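Local coordinates for protein C-C motif chemokine 1 (Homo sapiens, PDB 4OIJ) that acts as a secreted CC chemokine that attracts monocytes but not neutrophils and binds the receptor CCR8, at residues E19-N30 and H62-P70. Sequence-based numbering, arbitrary orientation.
Sequences EIPLRAILCYRN and HRKMLRHCP. With SO4 (sulfate ion), chain J; SO4 (sulfate ion), chain I.
Tyr28 lies between Arg63 and His68, and both its faces are occupied. Arg63 CG sits over one face, offset toward the rim and 3.9 Å from the ring centroid, a CH-pi contact; His68 CA covers the opposite face. The two aromatic rings meet obliquely, planes at 47°, with Tyr28 CZ over a face of the imidazole. Tyr28 OH comes within 2.9 Å of His68 NE2. Held between its own backbone N and carbonyl carbon (chi1 78°), Tyr28 CG swings the ring back over the 62-70 segment although its CB points away from it. The backbones of Tyr28 and His68 form a single beta bridge: Tyr28 N donates to Arg67 O (3.2 Å) and Cys69 N to Tyr28 O (2.9 Å). The Cys27-Cys69 disulfide closes this end covalently, its chi3 of 93° being close to the unstrained right angle.

At the other end, in the last turn of helix 57-64, His62 NE2 donates to Ile20 O in an unusually short, bent bond of 2.5 Å, the acceptor lying in the imidazole plane. Leu22 CB stands over a face of that ring, 4.2 Å from its centroid, and Trp58 meets His62 edge-to-face. Between the two ends, Leu66 CD1 reaches Ile25 CG2 at 3.5 Å, the side chains crossing at about a right angle.

A serine in place of Tyr28 would probably open a gap between Arg63 CG and the His68 imidazole, each losing the ring it packs on. In this chemokine fold, disulfide, bridge and aromatic packing together tie the segment after the C-terminal helix to the outer strand 25-30. One sulfate on Arg67 NH2 and His68 N and another on Asn30, both probably from the crystallisation liquor, suggest an anion-receptive surface, perhaps as in glycosaminoglycan sites of other chemokines.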
loop_
_atom_site.group_PDB
_atom_site.type_symbol
_atom_site.label_atom_id
_atom_site.label_comp_id
_atom_site.label_asym_id
_atom_site.label_seq_id
_atom_site.Cartn_x
_atom_site.Cartn_y
_atom_site.Cartn_z
ATOM N N GLU A 19 -14.482 -4.565 16.824
ATOM C CA GLU A 19 -15.291 -4.801 15.646
ATOM C C GLU A 19 -15.558 -3.467 14.974
ATOM O O GLU A 19 -15.894 -2.482 15.648
ATOM C CB GLU A 19 -16.648 -5.445 15.999
ATOM C CG GLU A 19 -17.187 -6.253 14.835
ATOM C CD GLU A 19 -18.634 -6.141 14.406
ATOM O OE1 GLU A 19 -19.195 -7.184 14.002
ATOM O OE2 GLU A 19 -19.173 -5.010 14.368
ATOM N N ILE A 20 -15.352 -3.429 13.648
ATOM C CA ILE A 20 -15.651 -2.245 12.849
ATOM C C ILE A 20 -17.065 -2.406 12.291
ATOM O O ILE A 20 -17.338 -3.423 11.642
ATOM C CB ILE A 20 -14.618 -2.048 11.714
ATOM C CG1 ILE A 20 -13.219 -1.747 12.307
ATOM C CG2 ILE A 20 -15.073 -0.958 10.724
ATOM C CD1 ILE A 20 -12.156 -2.044 11.427
ATOM N N PRO A 21 -17.963 -1.408 12.486
ATOM C CA PRO A 21 -19.307 -1.520 11.914
ATOM C C PRO A 21 -19.275 -1.702 10.398
ATOM O O PRO A 21 -18.578 -0.963 9.693
ATOM C CB PRO A 21 -19.983 -0.209 12.345
ATOM C CG PRO A 21 -19.251 0.211 13.572
ATOM C CD PRO A 21 -17.822 -0.153 13.250
ATOM N N LEU A 22 -19.998 -2.731 9.910
ATOM C CA LEU A 22 -20.119 -3.049 8.488
ATOM C C LEU A 22 -20.485 -1.813 7.645
ATOM O O LEU A 22 -19.848 -1.589 6.616
ATOM C CB LEU A 22 -21.115 -4.194 8.245
ATOM C CG LEU A 22 -21.263 -4.653 6.796
ATOM C CD1 LEU A 22 -19.973 -5.341 6.283
ATOM C CD2 LEU A 22 -22.463 -5.544 6.644
ATOM N N ARG A 23 -21.423 -0.976 8.131
ATOM C CA ARG A 23 -21.867 0.272 7.460
ATOM C C ARG A 23 -20.720 1.292 7.273
ATOM O O ARG A 23 -20.800 2.142 6.403
ATOM C CB ARG A 23 -23.072 0.906 8.201
ATOM C CG ARG A 23 -22.768 1.337 9.651
ATOM C CD ARG A 23 -23.998 1.613 10.524
ATOM N NE ARG A 23 -23.929 0.877 11.797
ATOM C CZ ARG A 23 -23.211 1.249 12.859
ATOM N NH1 ARG A 23 -22.500 2.371 12.830
ATOM N NH2 ARG A 23 -23.171 0.484 13.946
ATOM N N ALA A 24 -19.653 1.188 8.086
ATOM C CA ALA A 24 -18.481 2.068 8.033
ATOM C C ALA A 24 -17.506 1.721 6.903
ATOM O O ALA A 24 -16.640 2.540 6.585
ATOM C CB ALA A 24 -17.744 2.020 9.368
ATOM N N ILE A 25 -17.622 0.501 6.328
ATOM C CA ILE A 25 -16.703 -0.047 5.311
ATOM C C ILE A 25 -17.276 0.088 3.910
ATOM O O ILE A 25 -18.440 -0.240 3.694
ATOM C CB ILE A 25 -16.359 -1.541 5.621
ATOM C CG1 ILE A 25 -15.932 -1.763 7.099
ATOM C CG2 ILE A 25 -15.308 -2.091 4.656
ATOM C CD1 ILE A 25 -16.107 -3.214 7.653
ATOM N N LEU A 26 -16.418 0.473 2.942
ATOM C CA LEU A 26 -16.791 0.597 1.537
ATOM C C LEU A 26 -16.593 -0.723 0.811
ATOM O O LEU A 26 -17.480 -1.161 0.089
ATOM C CB LEU A 26 -15.923 1.659 0.844
ATOM C CG LEU A 26 -16.183 3.122 1.155
ATOM C CD1 LEU A 26 -15.071 3.969 0.596
ATOM C CD2 LEU A 26 -17.506 3.594 0.550
ATOM N N CYS A 27 -15.405 -1.356 1.010
ATOM C CA CYS A 27 -14.958 -2.545 0.291
ATOM C C CYS A 27 -13.727 -3.146 0.967
ATOM O O CYS A 27 -13.172 -2.546 1.887
ATOM C CB CYS A 27 -14.657 -2.167 -1.167
ATOM S SG CYS A 27 -13.502 -0.768 -1.363
ATOM N N TYR A 28 -13.279 -4.316 0.494
ATOM C CA TYR A 28 -12.075 -4.948 1.017
ATOM C C TYR A 28 -11.049 -5.305 -0.076
ATOM O O TYR A 28 -11.419 -5.548 -1.224
ATOM C CB TYR A 28 -12.412 -6.199 1.869
ATOM C CG TYR A 28 -12.743 -7.427 1.052
ATOM C CD1 TYR A 28 -11.748 -8.326 0.672
ATOM C CD2 TYR A 28 -14.040 -7.664 0.606
ATOM C CE1 TYR A 28 -12.042 -9.451 -0.094
ATOM C CE2 TYR A 28 -14.352 -8.801 -0.135
ATOM C CZ TYR A 28 -13.348 -9.688 -0.491
ATOM O OH TYR A 28 -13.634 -10.791 -1.262
ATOM N N ARG A 29 -9.775 -5.336 0.315
ATOM C CA ARG A 29 -8.632 -5.711 -0.527
ATOM C C ARG A 29 -7.909 -6.846 0.189
ATOM O O ARG A 29 -7.890 -6.870 1.431
ATOM C CB ARG A 29 -7.632 -4.545 -0.672
ATOM C CG ARG A 29 -8.044 -3.419 -1.614
ATOM C CD ARG A 29 -6.856 -2.530 -1.973
ATOM N NE ARG A 29 -7.272 -1.221 -2.487
ATOM C CZ ARG A 29 -7.512 -0.945 -3.766
ATOM N NH1 ARG A 29 -7.392 -1.891 -4.691
ATOM N NH2 ARG A 29 -7.886 0.273 -4.128
ATOM N N ASN A 30 -7.301 -7.755 -0.559
ATOM C CA ASN A 30 -6.502 -8.795 0.063
ATOM C C ASN A 30 -5.108 -8.195 0.248
ATOM O O ASN A 30 -4.738 -7.268 -0.484
ATOM C CB ASN A 30 -6.414 -10.006 -0.840
ATOM C CG ASN A 30 -7.664 -10.818 -0.808
ATOM O OD1 ASN A 30 -8.026 -11.429 0.203
ATOM N ND2 ASN A 30 -8.359 -10.828 -1.913
ATOM N N HIS A 62 -18.192 -9.908 7.691
ATOM C CA HIS A 62 -18.132 -8.585 7.056
ATOM C C HIS A 62 -17.697 -8.761 5.589
ATOM O O HIS A 62 -18.302 -8.161 4.696
ATOM C CB HIS A 62 -17.126 -7.669 7.796
ATOM C CG HIS A 62 -17.655 -6.992 9.033
ATOM N ND1 HIS A 62 -18.691 -7.528 9.778
ATOM C CD2 HIS A 62 -17.228 -5.861 9.642
ATOM C CE1 HIS A 62 -18.882 -6.693 10.790
ATOM N NE2 HIS A 62 -18.022 -5.679 10.755
ATOM N N ARG A 63 -16.682 -9.622 5.346
ATOM C CA ARG A 63 -16.112 -9.928 4.024
ATOM C C ARG A 63 -17.173 -10.416 3.051
ATOM O O ARG A 63 -17.167 -10.012 1.885
ATOM C CB ARG A 63 -14.986 -10.978 4.162
ATOM C CG ARG A 63 -14.214 -11.260 2.876
ATOM C CD ARG A 63 -13.286 -12.451 3.015
ATOM N NE ARG A 63 -12.299 -12.487 1.936
ATOM C CZ ARG A 63 -12.031 -13.557 1.192
ATOM N NH1 ARG A 63 -12.672 -14.702 1.407
ATOM N NH2 ARG A 63 -11.119 -13.493 0.231
ATOM N N LYS A 64 -18.088 -11.279 3.537
ATOM C CA LYS A 64 -19.178 -11.855 2.742
ATOM C C LYS A 64 -20.209 -10.811 2.300
ATOM O O LYS A 64 -20.866 -11.005 1.285
ATOM C CB LYS A 64 -19.872 -12.992 3.515
ATOM C CG LYS A 64 -19.055 -14.280 3.583
ATOM C CD LYS A 64 -19.939 -15.499 3.843
ATOM C CE LYS A 64 -19.233 -16.797 3.521
ATOM N NZ LYS A 64 -20.163 -17.956 3.554
ATOM N N MET A 65 -20.350 -9.716 3.063
ATOM C CA MET A 65 -21.320 -8.650 2.804
ATOM C C MET A 65 -20.744 -7.420 2.083
ATOM O O MET A 65 -21.418 -6.391 1.984
ATOM C CB MET A 65 -22.043 -8.277 4.105
ATOM C CG MET A 65 -22.772 -9.450 4.720
ATOM S SD MET A 65 -23.707 -8.957 6.161
ATOM C CE MET A 65 -23.294 -10.321 7.301
ATOM N N LEU A 66 -19.503 -7.543 1.566
ATOM C CA LEU A 66 -18.809 -6.491 0.831
ATOM C C LEU A 66 -18.297 -6.979 -0.521
ATOM O O LEU A 66 -18.152 -8.183 -0.733
ATOM C CB LEU A 66 -17.607 -5.963 1.633
ATOM C CG LEU A 66 -17.895 -5.236 2.937
ATOM C CD1 LEU A 66 -16.631 -5.276 3.875
ATOM C CD2 LEU A 66 -18.475 -3.822 2.679
ATOM N N ARG A 67 -17.981 -6.034 -1.409
ATOM C CA ARG A 67 -17.340 -6.313 -2.702
ATOM C C ARG A 67 -15.827 -5.955 -2.611
ATOM O O ARG A 67 -15.433 -5.236 -1.690
ATOM C CB ARG A 67 -18.024 -5.524 -3.825
ATOM C CG ARG A 67 -19.538 -5.797 -3.903
ATOM C CD ARG A 67 -20.037 -5.877 -5.314
ATOM N NE ARG A 67 -21.394 -6.420 -5.384
ATOM C CZ ARG A 67 -21.688 -7.680 -5.697
ATOM N NH1 ARG A 67 -22.951 -8.078 -5.752
ATOM N NH2 ARG A 67 -20.720 -8.554 -5.943
ATOM N N HIS A 68 -14.989 -6.478 -3.549
ATOM C CA HIS A 68 -13.547 -6.190 -3.640
ATOM C C HIS A 68 -13.374 -4.724 -4.038
ATOM O O HIS A 68 -14.126 -4.254 -4.895
ATOM C CB HIS A 68 -12.904 -7.065 -4.728
ATOM C CG HIS A 68 -12.275 -8.315 -4.213
ATOM N ND1 HIS A 68 -10.941 -8.353 -3.839
ATOM C CD2 HIS A 68 -12.818 -9.541 -4.030
ATOM C CE1 HIS A 68 -10.724 -9.591 -3.424
ATOM N NE2 HIS A 68 -11.821 -10.344 -3.521
ATOM N N CYS A 69 -12.403 -3.998 -3.431
ATOM C CA CYS A 69 -12.156 -2.582 -3.765
ATOM C C CYS A 69 -11.764 -2.431 -5.217
ATOM O O CYS A 69 -10.945 -3.225 -5.670
ATOM C CB CYS A 69 -11.084 -1.979 -2.866
ATOM S SG CYS A 69 -11.628 -1.594 -1.192
ATOM N N PRO A 70 -12.330 -1.456 -5.970
ATOM C CA PRO A 70 -11.924 -1.309 -7.381
ATOM C C PRO A 70 -10.552 -0.664 -7.520
ATOM O O PRO A 70 -10.084 0.038 -6.633
ATOM C CB PRO A 70 -13.037 -0.445 -7.998
ATOM C CG PRO A 70 -13.582 0.334 -6.857
ATOM C CD PRO A 70 -13.349 -0.450 -5.591
HETATM S S SO4 J . -16.644 -8.793 -5.631
HETATM O O1 SO4 J . -18.053 -8.462 -5.541
HETATM O O2 SO4 J . -16.491 -9.978 -6.534
HETATM O O3 SO4 J . -15.954 -7.597 -6.186
HETATM O O4 SO4 J . -16.123 -9.118 -4.265
HETATM S S SO4 I . -7.079 -8.954 -4.384
HETATM O O1 SO4 I . -7.336 -10.404 -4.283
HETATM O O2 SO4 I . -5.651 -8.689 -4.066
HETATM O O3 SO4 I . -7.362 -8.530 -5.760
HETATM O O4 SO4 I . -7.941 -8.190 -3.468
HETATM O O HOH W 1 -18.284 -3.371 -0.720
HETATM O O HOH W 2 -10.971 -12.826 -2.609
#